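PDB 2E87: OBG-type G domain-containing protein from Pyrococcus horikoshii, which is of unknown cellular function but binds GDP and is probably a GTP-binding protein of the Obg type, related to NOG1. Local coordinates for residues T13-E16 and L17-K20; V86-D89 and T90-A94. All blocks are in the same frame, centred on the assembly; numbering follows the deposited sequence.

Overall arrangement
Both contacts are local and lie in the N-terminal helical domain, away from the GDP pocket. Going from the N terminus, interaction 1 comes first. It is the opening turn of helix 14-30, capped by Thr-13, and this turn packs against helices 38-67 and 122-142. The chain then runs through helix 38-67 and most of helix 76-86 to reach interaction 2. There Asp-87 separates helix 76-86 from helix 88-117 and caps the second. The two contacts follow in series and neither nest nor cross. The centres of interactions 1 and 2 are about 23 Å apart. Their nearest atoms are about 12 Å apart. Helix 144-156 is a shared neighbour, touched by Thr-13 and by Val-86, Thr-90 and Phe-91.

Interaction 1 of 2, residues T13-E16 and L17-K20; sequences TADE and LIDK
Leu-17 N donates to Thr-13 O at 2.9 Å and so closes the first turn of helix 14-30. The next backbone bonds repeat the i to i+4 spacing: Ile-18 to Ala-14, Asp-19 to Asp-15 and Lys-20 to Glu-16.

Two reciprocal bonds cap the turn. Thr-13 N gives a nearly straight bond to Glu-16 OE1 at 2.8 Å, reaching the carboxylate from above its plane. In return Glu-16 N makes a weak bond to Thr-13 OG1 at 3.3 Å. Glu-16 CG lies beside its own backbone N (chi1 -55°), which turns the chain back toward Thr-13. Ala-14 N is bound by Asp-144 OD2.

The apolar side chains serve other helices. Ile-18 CG1 passes 3.0 Å from Ala-14 O, and the side chain goes on to Ala-137 and Leu-140 of helix 122-142. Leu-17 CB sits 3.6 Å from Thr-13 O, while its side chain packs on Val-57 and Leu-61 of helix 38-67.

Thr-13 and Glu-16 thus form a capping box, at the N terminus of a helix in the helical bundle.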
loop_
_atom_site.group_PDB
_atom_site.type_symbol
_atom_site.label_atom_id
_atom_site.label_comp_id
_atom_site.label_asym_id
_atom_site.label_seq_id
_atom_site.Cartn_x
_atom_site.Cartn_y
_atom_site.Cartn_z
ATOM N N THR A 13 -8.083 -6.032 -21.119
ATOM C CA THR A 13 -9.234 -5.170 -21.405
ATOM C C THR A 13 -10.399 -6.041 -21.886
ATOM O O THR A 13 -10.204 -7.200 -22.272
ATOM C CB THR A 13 -8.927 -4.108 -22.508
ATOM O OG1 THR A 13 -8.688 -4.760 -23.763
ATOM C CG2 THR A 13 -7.705 -3.293 -22.138
ATOM N N ALA A 14 -11.610 -5.494 -21.854
ATOM C CA ALA A 14 -12.770 -6.259 -22.298
ATOM C C ALA A 14 -12.507 -6.886 -23.685
ATOM O O ALA A 14 -12.739 -8.076 -23.890
ATOM C CB ALA A 14 -14.005 -5.362 -22.334
ATOM N N ASP A 15 -12.007 -6.093 -24.623
ATOM C CA ASP A 15 -11.725 -6.600 -25.962
ATOM C C ASP A 15 -10.700 -7.728 -25.996
ATOM O O ASP A 15 -10.885 -8.727 -26.699
ATOM C CB ASP A 15 -11.236 -5.480 -26.877
ATOM C CG ASP A 15 -12.312 -4.461 -27.181
ATOM O OD1 ASP A 15 -13.507 -4.839 -27.176
ATOM O OD2 ASP A 15 -11.954 -3.289 -27.440
ATOM N N GLU A 16 -9.620 -7.570 -25.239
ATOM C CA GLU A 16 -8.577 -8.594 -25.215
ATOM C C GLU A 16 -9.123 -9.885 -24.625
ATOM O O GLU A 16 -8.766 -10.965 -25.072
ATOM C CB GLU A 16 -7.353 -8.116 -24.403
ATOM C CG GLU A 16 -6.774 -6.791 -24.882
ATOM C CD GLU A 16 -5.717 -6.195 -23.936
ATOM O OE1 GLU A 16 -5.828 -6.370 -22.699
ATOM O OE2 GLU A 16 -4.781 -5.525 -24.440
ATOM N N LEU A 17 -9.999 -9.777 -23.629
ATOM C CA LEU A 17 -10.555 -10.975 -23.008
ATOM C C LEU A 17 -11.512 -11.640 -23.978
ATOM O O LEU A 17 -11.550 -12.861 -24.101
ATOM C CB LEU A 17 -11.307 -10.635 -21.725
ATOM C CG LEU A 17 -10.915 -11.358 -20.432
ATOM C CD1 LEU A 17 -12.163 -11.486 -19.560
ATOM C CD2 LEU A 17 -10.343 -12.736 -20.721
ATOM N N ILE A 18 -12.295 -10.820 -24.665
ATOM C CA ILE A 18 -13.250 -11.331 -25.633
ATOM C C ILE A 18 -12.496 -12.102 -26.707
ATOM O O ILE A 18 -12.803 -13.256 -26.990
ATOM C CB ILE A 18 -14.036 -10.184 -26.296
ATOM C CG1 ILE A 18 -14.994 -9.562 -25.282
ATOM C CG2 ILE A 18 -14.799 -10.700 -27.505
ATOM C CD1 ILE A 18 -15.652 -8.271 -25.778
ATOM N N ASP A 19 -11.489 -11.460 -27.283
ATOM C CA ASP A 19 -10.704 -12.088 -28.326
ATOM C C ASP A 19 -10.034 -13.368 -27.855
ATOM O O ASP A 19 -10.050 -14.378 -28.562
ATOM C CB ASP A 19 -9.666 -11.099 -28.864
ATOM C CG ASP A 19 -10.291 -10.017 -29.735
ATOM O OD1 ASP A 19 -11.537 -9.869 -29.716
ATOM O OD2 ASP A 19 -9.538 -9.307 -30.439
ATOM N N LYS A 20 -9.457 -13.333 -26.659
ATOM C CA LYS A 20 -8.785 -14.508 -26.118
ATOM C C LYS A 20 -9.801 -15.638 -26.000
ATOM O O LYS A 20 -9.564 -16.751 -26.449
ATOM C CB LYS A 20 -8.198 -14.193 -24.745
ATOM C CG LYS A 20 -7.294 -15.271 -24.163
ATOM C CD LYS A 20 -6.809 -14.864 -22.764
ATOM C CE LYS A 20 -5.620 -15.693 -22.288
ATOM N NZ LYS A 20 -4.441 -15.477 -23.184
#

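Interaction 2 of 2, residues V86-D89 and T90-A94; sequences VDRD and TFHKA. With SO4 (sulfate ion), chain B.
An Asp N-cap starts helix 88-117 here, where the chain passes from helix 76-86 into it. Asp-87 has positive phi, which breaks the helical path between the two. Its OD1 is gripped twice by Thr-90. Thr-90 N donates to the anti lone pair of Asp-87 OD1 at 2.8 Å. Thr-90 OG1 also donates to Asp-87 OD1, from 47° above the carboxylate plane. The hydroxyl can do this because it lies beside its own backbone N (chi1 -61°). Two donors on one oxygen should limit rotation of the carboxylate.

Backbone bonds carry the helix on: Phe-91 N to Asp-87 O, His-92 N to Arg-88 O and Lys-93 N to Asp-89 O. Next to the cap, Val-86 CG2 touches Phe-91 CD1 at 3.9 Å, and both side chains also meet helix 144-156. Val-86 O accepts from Tyr-149 OH of that helix.

On the exposed side Asp-89 and Lys-93 form an i to i+4 salt bridge. The extended lysine chain brings Lys-93 NZ to the syn lone pair of Asp-89 OD1, 2.9 Å away. Arg-88 runs alongside His-92, with Arg-88 CG 4.2 Å from His-92 ND1. The imidazole meets a sulfate, probably from the crystallisation liquor, which Ser-72 OG also binds. Sulfate O2 approaches the ring edge close to its plane, and the 3.2 Å bond it accepts from His-92 NE2 is bent (136°).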
loop_
_atom_site.group_PDB
_atom_site.type_symbol
_atom_site.label_atom_id
_atom_site.label_comp_id
_atom_site.label_asym_id
_atom_site.label_seq_id
_atom_site.Cartn_x
_atom_site.Cartn_y
_atom_site.Cartn_z
ATOM N N VAL A 86 -5.071 5.546 -5.198
ATOM C CA VAL A 86 -6.039 5.112 -6.204
ATOM C C VAL A 86 -7.484 5.157 -5.757
ATOM O O VAL A 86 -8.381 4.814 -6.528
ATOM C CB VAL A 86 -5.709 3.668 -6.651
ATOM C CG1 VAL A 86 -4.248 3.580 -7.039
ATOM C CG2 VAL A 86 -5.987 2.672 -5.524
ATOM N N ASP A 87 -7.695 5.557 -4.502
ATOM C CA ASP A 87 -9.023 5.650 -3.885
ATOM C C ASP A 87 -9.620 4.306 -3.483
ATOM O O ASP A 87 -10.079 3.540 -4.321
ATOM C CB ASP A 87 -10.028 6.380 -4.791
ATOM C CG ASP A 87 -11.312 6.702 -4.060
ATOM O OD1 ASP A 87 -12.272 5.913 -4.135
ATOM O OD2 ASP A 87 -11.348 7.740 -3.370
ATOM N N ARG A 88 -9.641 4.053 -2.181
ATOM C CA ARG A 88 -10.146 2.800 -1.647
ATOM C C ARG A 88 -11.530 2.378 -2.136
ATOM O O ARG A 88 -11.734 1.221 -2.500
ATOM C CB ARG A 88 -10.179 2.850 -0.122
ATOM C CG ARG A 88 -10.541 1.509 0.503
ATOM C CD ARG A 88 -11.330 1.689 1.782
ATOM N NE ARG A 88 -10.584 2.431 2.790
ATOM C CZ ARG A 88 -9.730 1.880 3.644
ATOM N NH1 ARG A 88 -9.511 0.565 3.619
ATOM N NH2 ARG A 88 -9.095 2.649 4.524
ATOM N N ASP A 89 -12.479 3.308 -2.115
ATOM C CA ASP A 89 -13.845 3.002 -2.513
ATOM C C ASP A 89 -13.943 2.625 -3.991
ATOM O O ASP A 89 -14.677 1.715 -4.363
ATOM C CB ASP A 89 -14.758 4.184 -2.166
ATOM C CG ASP A 89 -16.224 3.911 -2.481
ATOM O OD1 ASP A 89 -16.726 4.474 -3.484
ATOM O OD2 ASP A 89 -16.874 3.135 -1.737
ATOM N N THR A 90 -13.186 3.313 -4.827
ATOM C CA THR A 90 -13.165 3.024 -6.248
ATOM C C THR A 90 -12.562 1.638 -6.490
ATOM O O THR A 90 -13.053 0.867 -7.322
ATOM C CB THR A 90 -12.330 4.074 -7.015
ATOM O OG1 THR A 90 -12.924 5.361 -6.839
ATOM C CG2 THR A 90 -12.272 3.758 -8.501
ATOM N N PHE A 91 -11.498 1.325 -5.758
ATOM C CA PHE A 91 -10.842 0.035 -5.909
ATOM C C PHE A 91 -11.793 -1.104 -5.557
ATOM O O PHE A 91 -11.947 -2.046 -6.327
ATOM C CB PHE A 91 -9.597 -0.038 -5.026
ATOM C CG PHE A 91 -8.578 -1.029 -5.508
ATOM C CD1 PHE A 91 -7.707 -0.702 -6.538
ATOM C CD2 PHE A 91 -8.519 -2.306 -4.954
ATOM C CE1 PHE A 91 -6.794 -1.629 -7.011
ATOM C CE2 PHE A 91 -7.608 -3.243 -5.419
ATOM C CZ PHE A 91 -6.744 -2.908 -6.451
ATOM N N HIS A 92 -12.437 -1.013 -4.396
ATOM C CA HIS A 92 -13.361 -2.051 -3.958
ATOM C C HIS A 92 -14.460 -2.290 -4.970
ATOM O O HIS A 92 -14.830 -3.436 -5.225
ATOM C CB HIS A 92 -13.989 -1.693 -2.603
ATOM C CG HIS A 92 -13.205 -2.183 -1.426
ATOM N ND1 HIS A 92 -13.246 -1.566 -0.193
ATOM C CD2 HIS A 92 -12.374 -3.245 -1.287
ATOM C CE1 HIS A 92 -12.473 -2.224 0.653
ATOM N NE2 HIS A 92 -11.934 -3.248 0.014
ATOM N N LYS A 93 -14.976 -1.206 -5.541
ATOM C CA LYS A 93 -16.052 -1.291 -6.507
ATOM C C LYS A 93 -15.635 -1.863 -7.839
ATOM O O LYS A 93 -16.404 -2.584 -8.476
ATOM C CB LYS A 93 -16.697 0.076 -6.701
ATOM C CG LYS A 93 -17.569 0.455 -5.529
ATOM C CD LYS A 93 -18.108 1.863 -5.629
ATOM C CE LYS A 93 -18.929 2.166 -4.389
ATOM N NZ LYS A 93 -19.366 3.576 -4.333
ATOM N N ALA A 94 -14.424 -1.542 -8.265
ATOM C CA ALA A 94 -13.927 -2.060 -9.525
ATOM C C ALA A 94 -13.811 -3.574 -9.348
ATOM O O ALA A 94 -14.288 -4.350 -10.185
ATOM C CB ALA A 94 -12.577 -1.447 -9.850
HETATM S S SO4 B . -11.102 -6.816 1.188
HETATM O O1 SO4 B . -10.102 -7.838 1.720
HETATM O O2 SO4 B . -10.608 -6.130 -0.107
HETATM O O3 SO4 B . -12.366 -7.628 0.869
HETATM O O4 SO4 B . -11.286 -5.729 2.222
#